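Long-range contact in CptN Toxin (Eubacterium rectale DSM 17629, PDB 4RMO), which is the toxin of a type III toxin-antitoxin system linked to bacteriophage resistance, is held in complex with its pseudoknotted antitoxin RNA, and probably acts as an endoribonuclease: residues A[48-54]-A[84-89]. Residues are numbered along the deposited sequence; the frame is centred on the assembly and turned at random.
Sequences IPLSSRI and ESAFLI. With nucleotides of chain B.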
ATOM      1  N   ILE A  48      -3.626   2.603  24.529  1.00 28.09           N
ATOM      2  CA  ILE A  48      -2.961   3.901  24.435  1.00 20.98           C
ATOM      3  C   ILE A  48      -3.889   4.998  24.923  1.00 22.36           C
ATOM      4  O   ILE A  48      -4.996   5.183  24.416  1.00 19.54           O
ATOM      5  CB  ILE A  48      -2.574   4.188  22.977  1.00 22.47           C
ATOM      6  CG1 ILE A  48      -1.691   3.041  22.439  1.00 22.58           C
ATOM      7  CG2 ILE A  48      -1.852   5.513  22.855  1.00 19.51           C
ATOM      8  CD1 ILE A  48      -1.413   3.152  20.963  1.00 23.54           C
ATOM      9  N   PRO A  49      -3.436   5.772  25.905  1.00 20.88           N
ATOM     10  CA  PRO A  49      -4.260   6.838  26.389  1.00 20.79           C
ATOM     11  C   PRO A  49      -4.255   8.044  25.443  1.00 20.42           C
ATOM     12  O   PRO A  49      -3.236   8.321  24.867  1.00 21.50           O
ATOM     13  CB  PRO A  49      -3.553   7.233  27.709  1.00 21.46           C
ATOM     14  CG  PRO A  49      -2.129   6.909  27.488  1.00 21.54           C
ATOM     15  CD  PRO A  49      -2.146   5.680  26.603  1.00 20.47           C
ATOM     16  N   LEU A  50      -5.360   8.791  25.371  1.00 22.10           N
ATOM     17  CA  LEU A  50      -5.411  10.020  24.615  1.00 22.42           C
ATOM     18  C   LEU A  50      -5.432  11.273  25.462  1.00 22.86           C
ATOM     19  O   LEU A  50      -5.893  11.254  26.606  1.00 21.58           O
ATOM     20  CB  LEU A  50      -6.646  10.070  23.730  1.00 24.38           C
ATOM     21  CG  LEU A  50      -6.997   8.926  22.789  1.00 27.90           C
ATOM     22  CD1 LEU A  50      -7.960   9.443  21.711  1.00 32.81           C
ATOM     23  CD2 LEU A  50      -5.818   8.243  22.147  1.00 26.41           C
ATOM     24  N   SER A  51      -4.950  12.363  24.877  1.00 23.08           N
ATOM     25  CA  SER A  51      -5.053  13.663  25.441  1.00 24.67           C
ATOM     26  C   SER A  51      -5.501  14.647  24.341  1.00 27.56           C
ATOM     27  O   SER A  51      -5.104  14.526  23.190  1.00 31.43           O
ATOM     28  CB  SER A  51      -3.740  14.066  26.027  1.00 26.33           C
ATOM     29  OG  SER A  51      -3.725  15.463  26.367  1.00 29.28           O
ATOM     30  N   SER A  52      -6.272  15.664  24.703  1.00 26.71           N
ATOM     31  CA  SER A  52      -6.601  16.747  23.763  1.00 22.85           C
ATOM     32  C   SER A  52      -5.714  17.971  23.900  1.00 22.09           C
ATOM     33  O   SER A  52      -6.059  19.027  23.396  1.00 20.89           O
ATOM     34  CB  SER A  52      -8.086  17.116  23.883  1.00 23.29           C
ATOM     35  OG  SER A  52      -8.397  17.506  25.184  1.00 25.54           O
ATOM     36  N   ARG A  53      -4.606  17.882  24.642  1.00 25.43           N
ATOM     37  CA  ARG A  53      -3.718  19.032  24.834  1.00 25.87           C
ATOM     38  C   ARG A  53      -2.763  19.163  23.649  1.00 27.95           C
ATOM     39  O   ARG A  53      -1.586  18.862  23.762  1.00 30.91           O
ATOM     40  CB  ARG A  53      -2.953  18.919  26.139  1.00 25.59           C
ATOM     41  CG  ARG A  53      -3.916  18.909  27.318  1.00 26.46           C
ATOM     42  CD  ARG A  53      -3.309  19.033  28.688  1.00 24.40           C
ATOM     43  NE  ARG A  53      -4.376  19.190  29.651  1.00 28.91           N
ATOM     44  CZ  ARG A  53      -4.245  19.865  30.767  1.00 27.22           C
ATOM     45  NH1 ARG A  53      -3.065  20.405  31.084  1.00 29.05           N
ATOM     46  NH2 ARG A  53      -5.290  20.008  31.552  1.00 29.21           N
ATOM     47  N   ILE A  54      -3.315  19.581  22.516  1.00 27.52           N
ATOM     48  CA  ILE A  54      -2.638  19.482  21.252  1.00 29.80           C
ATOM     49  C   ILE A  54      -1.437  20.434  21.224  1.00 32.13           C
ATOM     50  O   ILE A  54      -0.401  20.074  20.698  1.00 32.33           O
ATOM     51  CB  ILE A  54      -3.604  19.788  20.096  1.00 33.89           C
ATOM     52  CG1 ILE A  54      -4.820  18.843  20.085  1.00 33.61           C
ATOM     53  CG2 ILE A  54      -2.910  19.683  18.745  1.00 34.43           C
ATOM     54  CD1 ILE A  54      -4.455  17.374  20.203  1.00 35.17           C
ATOM     55  N   GLU A  84      -8.941  16.908  16.778  1.00 35.12           N
ATOM     56  CA  GLU A  84      -7.600  16.361  16.883  1.00 33.49           C
ATOM     57  C   GLU A  84      -7.366  15.765  18.261  1.00 30.67           C
ATOM     58  O   GLU A  84      -7.734  16.356  19.262  1.00 28.57           O
ATOM     59  CB  GLU A  84      -6.573  17.444  16.598  1.00 37.58           C
ATOM     60  CG  GLU A  84      -6.479  17.718  15.109  1.00 41.24           C
ATOM     61  CD  GLU A  84      -5.300  18.593  14.748  1.00 51.46           C
ATOM     62  OE1 GLU A  84      -5.053  19.606  15.442  1.00 60.99           O
ATOM     63  OE2 GLU A  84      -4.571  18.223  13.813  1.00 59.68           O
ATOM     64  N   SER A  85      -6.770  14.583  18.295  1.00 28.84           N
ATOM     65  CA  SER A  85      -6.400  13.912  19.530  1.00 27.15           C
ATOM     66  C   SER A  85      -4.953  13.456  19.476  1.00 27.74           C
ATOM     67  O   SER A  85      -4.503  12.951  18.450  1.00 22.99           O
ATOM     68  CB  SER A  85      -7.256  12.662  19.727  1.00 25.10           C
ATOM     69  OG  SER A  85      -8.644  12.968  19.812  1.00 27.57           O
ATOM     70  N   ALA A  86      -4.260  13.564  20.610  1.00 23.97           N
ATOM     71  CA  ALA A  86      -2.954  13.036  20.770  1.00 24.34           C
ATOM     72  C   ALA A  86      -2.971  11.639  21.396  1.00 23.39           C
ATOM     73  O   ALA A  86      -3.556  11.440  22.434  1.00 27.24           O
ATOM     74  CB  ALA A  86      -2.120  13.965  21.622  1.00 26.36           C
ATOM     75  N   PHE A  87      -2.319  10.693  20.726  1.00 24.18           N
ATOM     76  CA  PHE A  87      -2.171   9.331  21.158  1.00 24.97           C
ATOM     77  C   PHE A  87      -0.842   9.296  21.867  1.00 27.21           C
ATOM     78  O   PHE A  87       0.184   9.513  21.225  1.00 27.05           O
ATOM     79  CB  PHE A  87      -2.120   8.396  19.977  1.00 24.78           C
ATOM     80  CG  PHE A  87      -3.458   8.129  19.331  1.00 26.34           C
ATOM     81  CD1 PHE A  87      -4.132   9.130  18.622  1.00 24.62           C
ATOM     82  CD2 PHE A  87      -3.998   6.866  19.350  1.00 25.11           C
ATOM     83  CE1 PHE A  87      -5.320   8.859  17.999  1.00 25.20           C
ATOM     84  CE2 PHE A  87      -5.182   6.584  18.726  1.00 24.84           C
ATOM     85  CZ  PHE A  87      -5.858   7.589  18.069  1.00 25.50           C
ATOM     86  N   LEU A  88      -0.855   9.102  23.183  1.00 26.51           N
ATOM     87  CA  LEU A  88       0.378   9.128  23.949  1.00 25.81           C
ATOM     88  C   LEU A  88       0.925   7.703  23.972  1.00 27.86           C
ATOM     89  O   LEU A  88       0.830   6.974  24.955  1.00 26.12           O
ATOM     90  CB  LEU A  88       0.201   9.685  25.335  1.00 29.19           C
ATOM     91  CG  LEU A  88      -0.499  11.042  25.512  1.00 34.20           C
ATOM     92  CD1 LEU A  88      -0.223  11.661  26.889  1.00 33.86           C
ATOM     93  CD2 LEU A  88      -0.229  12.012  24.420  1.00 32.06           C
ATOM     94  N   ILE A  89       1.517   7.328  22.849  1.00 27.97           N
ATOM     95  CA  ILE A  89       1.980   5.977  22.647  1.00 27.35           C
ATOM     96  C   ILE A  89       3.089   5.688  23.675  1.00 28.36           C
ATOM     97  O   ILE A  89       3.222   4.562  24.155  1.00 26.82           O
ATOM     98  CB  ILE A  89       2.493   5.808  21.200  1.00 27.11           C
ATOM     99  CG1 ILE A  89       1.379   6.235  20.228  1.00 27.94           C
ATOM    100  CG2 ILE A  89       2.912   4.380  20.951  1.00 24.92           C
ATOM    101  CD1 ILE A  89       1.683   6.014  18.753  1.00 27.30           C
TER
ATOM    102  P     A B   2      -0.488  17.929  31.346  1.00 27.29           P
ATOM    103  OP1   A B   2      -0.494  19.232  30.691  1.00 30.51           O
ATOM    104  OP2   A B   2      -0.393  16.692  30.532  1.00 25.27           O
ATOM    105  O5'   A B   2       0.670  17.828  32.431  1.00 24.87           O
ATOM    106  C5'   A B   2       0.867  18.887  33.401  1.00 23.80           C
ATOM    107  C4'   A B   2       1.847  18.418  34.442  1.00 27.63           C
ATOM    108  O4'   A B   2       1.333  17.207  35.079  1.00 26.60           O
ATOM    109  C3'   A B   2       3.225  17.985  33.924  1.00 27.85           C
ATOM    110  O3'   A B   2       4.147  19.042  33.738  1.00 33.46           O
ATOM    111  C2'   A B   2       3.711  17.085  35.045  1.00 29.15           C
ATOM    112  O2'   A B   2       4.103  17.819  36.172  1.00 29.52           O
ATOM    113  C1'   A B   2       2.426  16.346  35.401  1.00 26.35           C
ATOM    114  N9    A B   2       2.270  15.117  34.651  1.00 24.11           N
ATOM    115  C8    A B   2       1.460  14.866  33.574  1.00 23.92           C
ATOM    116  N7    A B   2       1.506  13.624  33.159  1.00 26.10           N
ATOM    117  C5    A B   2       2.364  13.006  34.055  1.00 26.62           C
ATOM    118  C6    A B   2       2.817  11.682  34.167  1.00 30.67           C
ATOM    119  N6    A B   2       2.448  10.701  33.336  1.00 33.18           N
ATOM    120  N1    A B   2       3.664  11.394  35.178  1.00 27.51           N
ATOM    121  C2    A B   2       4.030  12.377  36.007  1.00 25.93           C
ATOM    122  N3    A B   2       3.670  13.661  36.003  1.00 25.52           N
ATOM    123  C4    A B   2       2.818  13.909  34.995  1.00 24.79           C
ATOM    124  O5'   A B   1      -3.710  14.567  31.496  1.00 21.72           O
ATOM    125  C5'   A B   1      -4.329  15.844  31.856  1.00 21.48           C
ATOM    126  C4'   A B   1      -3.654  16.494  33.042  1.00 22.68           C
ATOM    127  O4'   A B   1      -3.842  15.692  34.233  1.00 23.56           O
ATOM    128  C3'   A B   1      -2.144  16.683  32.956  1.00 24.86           C
ATOM    129  O3'   A B   1      -1.838  17.854  32.222  1.00 26.98           O
ATOM    130  C2'   A B   1      -1.763  16.796  34.419  1.00 24.65           C
ATOM    131  O2'   A B   1      -2.077  18.061  34.946  1.00 25.71           O
ATOM    132  C1'   A B   1      -2.680  15.748  35.043  1.00 24.25           C
ATOM    133  N9    A B   1      -2.108  14.410  35.097  1.00 23.27           N
ATOM    134  C8    A B   1      -2.468  13.314  34.353  1.00 25.54           C
ATOM    135  N7    A B   1      -1.787  12.230  34.640  1.00 24.45           N
ATOM    136  C5    A B   1      -0.942  12.629  35.662  1.00 25.71           C
ATOM    137  C6    A B   1       0.053  11.950  36.385  1.00 29.15           C
ATOM    138  N6    A B   1       0.351  10.668  36.207  1.00 31.44           N
ATOM    139  N1    A B   1       0.726  12.643  37.329  1.00 30.67           N
ATOM    140  C2    A B   1       0.424  13.939  37.508  1.00 28.22           C
ATOM    141  N3    A B   1      -0.468  14.694  36.872  1.00 27.34           N
ATOM    142  C4    A B   1      -1.126  13.973  35.951  1.00 27.94           C
TER
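Leu50 and Phe87 face each other as a non-hydrogen-bonded pair of an antiparallel sheet, where strand 44-51 runs beside strand 84-87 in the CptN toxin. Their side chains lie alongside one another and point the same way. Leu50 CG is turned anti to the carbonyl carbon (chi1 -51°), which carries the branched end toward the neighbouring strand. Methyl CD2 then sits over one face of the Phe87 ring, 3.7 Å from its centroid and 14° off the normal, a CH-pi contact suited to leucine, whose methyl C-H groups can meet the pi face. The other branch, CD1, reaches Ser85 CB, while Tyr33 meets the Phe87 ring edge-to-face.

Along the backbone, Ser51 and Ala86 form the adjoining hydrogen-bonded pair, with Ser51 N giving to Ala86 O and Ala86 N to Ser51 O. Pro49 has no N-H to give, but its carbonyl O still accepts from Leu88 N at 3.0 Å, extending the pairing by one bond. The small Ala86 methyl lies on the same side of the sheet as Ser51, and both touch Tyr57 of helix 54-65. At the start of that helix the side chain of Ile54 crosses that of Glu84 at about a right angle, with CD1 3.6 Å from the backbone O of Glu84.

Ser51 OG closes an ST turn by accepting from Arg53 N, and also hydrogen-bonds to a modified residue of another chain. From this turn the extended Arg53 side chain reaches toward the RNA, where its planar, positive guanidinium suits a phosphate. O3' of A1 of chain B lies over one face, and NH1 donates to the phosphate oxygen OP1 of A2 of chain B at 2.9 Å, with a bent N-H...O angle of 131°.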